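PDB 1T3Q: quinoline 2-oxidoreductase medium subunit from Pseudomonas putida, which binds FAD as the medium subunit of the molybdenum hydroxylase quinoline 2-oxidoreductase and probably takes part in its redox chemistry. Local coordinates for residues D119-L131 and I211-A223. Numbering follows the deposited sequence.
Sequences DAGAEMPFLMATL and IALGAVEERAHQA. With FAD (flavin-adenine dinucleotide), chain R.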
# COMPACT_ATOMS: atom_id res chain seq x y z
N ASP C 119 -8.81 -37.61 -29.45
CA ASP C 119 -8.01 -38.24 -28.41
C ASP C 119 -8.43 -39.71 -28.43
O ASP C 119 -9.62 -40.02 -28.42
CB ASP C 119 -8.32 -37.62 -27.04
CG ASP C 119 -7.39 -38.13 -25.96
OD1 ASP C 119 -7.19 -39.36 -25.87
OD2 ASP C 119 -6.85 -37.31 -25.19
N ALA C 120 -7.46 -40.62 -28.47
CA ALA C 120 -7.77 -42.04 -28.50
C ALA C 120 -8.44 -42.49 -27.20
O ALA C 120 -8.97 -43.59 -27.12
CB ALA C 120 -6.50 -42.85 -28.72
N GLY C 121 -8.42 -41.61 -26.20
CA GLY C 121 -9.04 -41.95 -24.93
C GLY C 121 -10.39 -41.29 -24.75
O GLY C 121 -11.04 -41.48 -23.72
N ALA C 122 -10.83 -40.54 -25.75
CA ALA C 122 -12.11 -39.83 -25.69
C ALA C 122 -13.31 -40.72 -25.98
O ALA C 122 -13.22 -41.67 -26.76
CB ALA C 122 -12.10 -38.66 -26.66
N GLU C 123 -14.44 -40.40 -25.35
CA GLU C 123 -15.67 -41.18 -25.53
C GLU C 123 -16.34 -41.02 -26.89
O GLU C 123 -16.75 -42.01 -27.50
CB GLU C 123 -16.69 -40.83 -24.44
CG GLU C 123 -16.43 -41.49 -23.09
CD GLU C 123 -15.30 -40.82 -22.32
OE1 GLU C 123 -14.87 -41.37 -21.28
OE2 GLU C 123 -14.85 -39.74 -22.75
N MET C 124 -16.47 -39.78 -27.38
CA MET C 124 -17.16 -39.56 -28.65
C MET C 124 -16.56 -40.25 -29.88
O MET C 124 -17.29 -40.84 -30.67
CB MET C 124 -17.32 -38.05 -28.90
CG MET C 124 -18.30 -37.38 -27.94
SD MET C 124 -19.95 -38.13 -27.88
CE MET C 124 -19.77 -39.28 -26.52
N PRO C 125 -15.23 -40.18 -30.07
CA PRO C 125 -14.68 -40.85 -31.25
C PRO C 125 -14.99 -42.34 -31.20
O PRO C 125 -15.32 -42.96 -32.21
CB PRO C 125 -13.18 -40.57 -31.15
CG PRO C 125 -13.14 -39.22 -30.48
CD PRO C 125 -14.20 -39.37 -29.40
N PHE C 126 -14.88 -42.92 -30.00
CA PHE C 126 -15.16 -44.33 -29.80
C PHE C 126 -16.63 -44.66 -30.04
O PHE C 126 -16.95 -45.63 -30.73
CB PHE C 126 -14.79 -44.76 -28.37
CG PHE C 126 -15.43 -46.05 -27.94
CD1 PHE C 126 -14.97 -47.27 -28.44
CD2 PHE C 126 -16.52 -46.05 -27.08
CE1 PHE C 126 -15.59 -48.47 -28.08
CE2 PHE C 126 -17.15 -47.24 -26.71
CZ PHE C 126 -16.68 -48.46 -27.21
N LEU C 127 -17.51 -43.85 -29.47
CA LEU C 127 -18.95 -44.09 -29.60
C LEU C 127 -19.48 -43.92 -31.02
O LEU C 127 -20.22 -44.77 -31.53
CB LEU C 127 -19.73 -43.17 -28.66
CG LEU C 127 -21.23 -43.44 -28.60
CD1 LEU C 127 -21.48 -44.83 -28.03
CD2 LEU C 127 -21.90 -42.38 -27.73
N MET C 128 -19.12 -42.82 -31.67
CA MET C 128 -19.59 -42.57 -33.03
C MET C 128 -19.20 -43.71 -33.97
O MET C 128 -20.01 -44.15 -34.79
CB MET C 128 -19.05 -41.24 -33.55
CG MET C 128 -19.57 -40.03 -32.79
SD MET C 128 -21.38 -39.94 -32.72
CE MET C 128 -21.70 -40.60 -31.06
N ALA C 129 -17.97 -44.19 -33.84
CA ALA C 129 -17.50 -45.29 -34.69
C ALA C 129 -18.31 -46.54 -34.40
O ALA C 129 -18.77 -47.22 -35.32
CB ALA C 129 -16.01 -45.56 -34.43
N THR C 130 -18.50 -46.82 -33.12
CA THR C 130 -19.25 -47.98 -32.67
C THR C 130 -20.71 -47.95 -33.11
O THR C 130 -21.30 -48.99 -33.42
CB THR C 130 -19.17 -48.10 -31.13
OG1 THR C 130 -17.80 -48.29 -30.75
CG2 THR C 130 -19.98 -49.27 -30.64
N LEU C 131 -21.31 -46.76 -33.13
CA LEU C 131 -22.70 -46.62 -33.53
C LEU C 131 -22.84 -46.51 -35.04
O LEU C 131 -23.95 -46.32 -35.55
CB LEU C 131 -23.32 -45.40 -32.85
CG LEU C 131 -23.44 -45.52 -31.34
CD1 LEU C 131 -24.01 -44.24 -30.77
CD2 LEU C 131 -24.33 -46.71 -30.99
N ILE C 211 -19.88 -55.76 -29.78
CA ILE C 211 -19.05 -55.46 -28.61
C ILE C 211 -17.88 -54.62 -29.08
O ILE C 211 -17.21 -54.97 -30.05
CB ILE C 211 -18.51 -56.76 -27.98
CG1 ILE C 211 -19.65 -57.74 -27.74
CG2 ILE C 211 -17.78 -56.43 -26.67
CD1 ILE C 211 -20.80 -57.18 -26.91
N ALA C 212 -17.64 -53.50 -28.40
CA ALA C 212 -16.54 -52.61 -28.77
C ALA C 212 -15.76 -52.11 -27.57
O ALA C 212 -16.33 -51.81 -26.52
CB ALA C 212 -17.09 -51.42 -29.57
N LEU C 213 -14.45 -52.00 -27.73
CA LEU C 213 -13.58 -51.52 -26.67
C LEU C 213 -12.85 -50.27 -27.14
O LEU C 213 -12.39 -50.20 -28.28
CB LEU C 213 -12.56 -52.58 -26.27
CG LEU C 213 -13.04 -53.73 -25.38
CD1 LEU C 213 -14.07 -54.57 -26.12
CD2 LEU C 213 -11.86 -54.58 -24.97
N GLY C 214 -12.76 -49.27 -26.26
CA GLY C 214 -12.08 -48.05 -26.61
C GLY C 214 -11.01 -47.70 -25.59
O GLY C 214 -10.98 -48.27 -24.50
N ALA C 215 -10.12 -46.78 -25.96
CA ALA C 215 -9.04 -46.33 -25.08
C ALA C 215 -7.99 -47.40 -24.81
O ALA C 215 -7.02 -47.16 -24.11
CB ALA C 215 -9.62 -45.81 -23.77
N VAL C 216 -8.19 -48.60 -25.36
CA VAL C 216 -7.22 -49.66 -25.17
C VAL C 216 -6.18 -49.50 -26.27
O VAL C 216 -4.98 -49.61 -26.03
CB VAL C 216 -7.87 -51.05 -25.26
CG1 VAL C 216 -6.82 -52.13 -25.06
CG2 VAL C 216 -8.94 -51.19 -24.19
N GLU C 217 -6.67 -49.24 -27.47
CA GLU C 217 -5.80 -49.02 -28.62
C GLU C 217 -6.11 -47.66 -29.22
O GLU C 217 -7.07 -47.00 -28.79
CB GLU C 217 -5.97 -50.15 -29.64
CG GLU C 217 -5.34 -51.45 -29.16
CD GLU C 217 -5.40 -52.57 -30.17
OE1 GLU C 217 -4.74 -53.60 -29.94
OE2 GLU C 217 -6.11 -52.42 -31.19
N GLU C 218 -5.32 -47.23 -30.19
CA GLU C 218 -5.52 -45.92 -30.81
C GLU C 218 -6.86 -45.70 -31.50
O GLU C 218 -7.23 -44.55 -31.76
CB GLU C 218 -4.38 -45.62 -31.78
CG GLU C 218 -3.22 -44.90 -31.12
CD GLU C 218 -2.23 -44.36 -32.13
OE1 GLU C 218 -2.67 -43.80 -33.15
OE2 GLU C 218 -1.01 -44.49 -31.88
N ARG C 219 -7.57 -46.77 -31.79
CA ARG C 219 -8.88 -46.67 -32.44
C ARG C 219 -9.82 -47.65 -31.76
O ARG C 219 -9.38 -48.58 -31.09
CB ARG C 219 -8.77 -47.03 -33.92
CG ARG C 219 -7.57 -46.42 -34.63
CD ARG C 219 -7.49 -46.92 -36.06
NE ARG C 219 -8.54 -46.36 -36.90
CZ ARG C 219 -8.80 -46.74 -38.15
NH1 ARG C 219 -9.78 -46.17 -38.83
NH2 ARG C 219 -8.08 -47.71 -38.71
N ALA C 220 -11.12 -47.44 -31.93
CA ALA C 220 -12.10 -48.33 -31.34
C ALA C 220 -11.86 -49.74 -31.85
O ALA C 220 -11.48 -49.94 -33.01
CB ALA C 220 -13.51 -47.88 -31.71
N HIS C 221 -12.06 -50.73 -30.98
CA HIS C 221 -11.87 -52.11 -31.37
C HIS C 221 -13.21 -52.82 -31.41
O HIS C 221 -13.85 -53.01 -30.38
CB HIS C 221 -10.95 -52.84 -30.39
CG HIS C 221 -10.84 -54.31 -30.65
ND1 HIS C 221 -11.29 -55.26 -29.77
CD2 HIS C 221 -10.33 -54.98 -31.71
CE1 HIS C 221 -11.08 -56.46 -30.27
NE2 HIS C 221 -10.50 -56.32 -31.45
N GLN C 222 -13.63 -53.19 -32.61
CA GLN C 222 -14.89 -53.91 -32.77
C GLN C 222 -14.50 -55.37 -32.60
O GLN C 222 -13.84 -55.96 -33.46
CB GLN C 222 -15.48 -53.64 -34.16
CG GLN C 222 -15.66 -52.15 -34.46
CD GLN C 222 -16.61 -51.45 -33.49
OE1 GLN C 222 -16.48 -50.25 -33.23
NE2 GLN C 222 -17.57 -52.20 -32.95
N ALA C 223 -14.89 -55.94 -31.46
CA ALA C 223 -14.56 -57.32 -31.12
C ALA C 223 -15.41 -58.34 -31.86
O ALA C 223 -16.32 -58.95 -31.29
CB ALA C 223 -14.71 -57.53 -29.61
PA FAD R . -11.69 -27.30 -29.31
O1A FAD R . -10.78 -27.51 -28.15
O2A FAD R . -11.96 -26.05 -29.71
O5B FAD R . -10.80 -27.90 -30.38
C5B FAD R . -10.62 -29.33 -30.65
C4B FAD R . -9.72 -29.51 -31.94
O4B FAD R . -10.67 -29.77 -33.06
C3B FAD R . -8.82 -28.33 -32.45
O3B FAD R . -7.67 -28.79 -33.08
C2B FAD R . -9.80 -27.56 -33.39
O2B FAD R . -9.12 -26.84 -34.39
C1B FAD R . -10.54 -28.69 -34.05
N9A FAD R . -11.94 -28.40 -34.38
C8A FAD R . -12.95 -28.04 -33.51
N7A FAD R . -14.16 -28.07 -34.08
C5A FAD R . -13.92 -28.43 -35.38
C6A FAD R . -14.84 -28.67 -36.54
N6A FAD R . -16.14 -28.50 -36.50
N1A FAD R . -14.21 -29.05 -37.72
C2A FAD R . -12.84 -29.23 -37.81
N3A FAD R . -11.93 -29.04 -36.81
C4A FAD R . -12.51 -28.58 -35.63
N1 FAD R . -13.01 -35.42 -23.40
C2 FAD R . -13.47 -36.67 -23.33
O2 FAD R . -13.68 -37.33 -24.31
N3 FAD R . -13.55 -37.37 -22.08
C4 FAD R . -13.07 -36.82 -20.89
O4 FAD R . -13.13 -37.47 -19.87
C4X FAD R . -12.49 -35.47 -20.96
N5 FAD R . -11.99 -34.87 -19.84
C5X FAD R . -11.55 -33.56 -19.94
C6 FAD R . -11.04 -32.94 -18.75
C7 FAD R . -10.57 -31.63 -18.76
C7M FAD R . -10.01 -31.04 -17.48
C8 FAD R . -10.63 -30.83 -20.00
C8M FAD R . -10.15 -29.40 -20.08
C9 FAD R . -11.16 -31.42 -21.18
C9A FAD R . -11.61 -32.78 -21.17
N10 FAD R . -12.14 -33.47 -22.34
C10 FAD R . -12.54 -34.78 -22.27
C1' FAD R . -12.07 -32.78 -23.65
C2' FAD R . -13.44 -32.20 -24.11
O2' FAD R . -14.30 -33.27 -24.53
C3' FAD R . -13.13 -31.24 -25.26
O3' FAD R . -14.18 -30.26 -25.26
C4' FAD R . -13.07 -31.92 -26.65
O4' FAD R . -12.07 -32.94 -26.69
C5' FAD R . -12.72 -30.85 -27.65
O5' FAD R . -14.02 -30.12 -28.09
P FAD R . -14.01 -28.62 -28.16
O1P FAD R . -15.40 -28.24 -28.69
O2P FAD R . -13.60 -28.01 -26.98
O3P FAD R . -13.04 -28.23 -29.19
O HOH W 1 -9.75 -45.85 -28.65
O HOH W 2 -12.65 -44.76 -32.78
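With CG anti to the backbone N (chi1 162°), Phe126 sends its ring from helix 123-130 onto strand 211-214, while Thr130, one turn on, holds OG1 beside its own N and turns it toward Ala212 CB and Gln222 OE1. The far end of the ring meets the strand: Phe126 CZ lies 3.4 Å from Ala212 O, which sits at the ring edge near its plane, and Phe126 CE1 is 3.6 Å from Ala212 CB. Phe126 CD1 rests against Gly214 CA and, obliquely, against Ala220 CB at 3.6 Å. Gly214 has no CB, whose position would fall on Phe126 CD1, and so the ring can lie close to the strand. Thr130 OG1 donates to Phe126 O at 2.8 Å; that carbonyl also accepts from Thr130 N, the two donors arriving from opposite faces of its plane. The same hydroxyl stands above one face of the Phe126 ring, toward its rim. Replacing Phe126 with alanine would probably open a gap between helix and strand and leave Ala212 and Ala220 without their aromatic partner.

Nearer the flavin, the type I turn 119-122, reinforced by an Asx turn in which Gly121 N donates to Asp119 OD1, packs on the loop after the strand. Ala120 CB abuts Glu218 O at 3.6 Å. A bridging water donates to Ala120 O and to Glu217 O, and it accepts from Ala215 N. Directly after the turn, Glu123 OE2 accepts from FAD N3 at 2.8 Å, so this interface adjoins the flavin site. Helix 123-130 runs roughly antiparallel to strand 211-214 (159°), joining the FAD-binding region to the four-stranded antiparallel sheet of the C-terminal region, with Phe180 of strand 177-183 and Met194 and Ala196 of strand 193-202 also touching Phe126, and helix 111-117 packing against Met124, Pro125 and Met128.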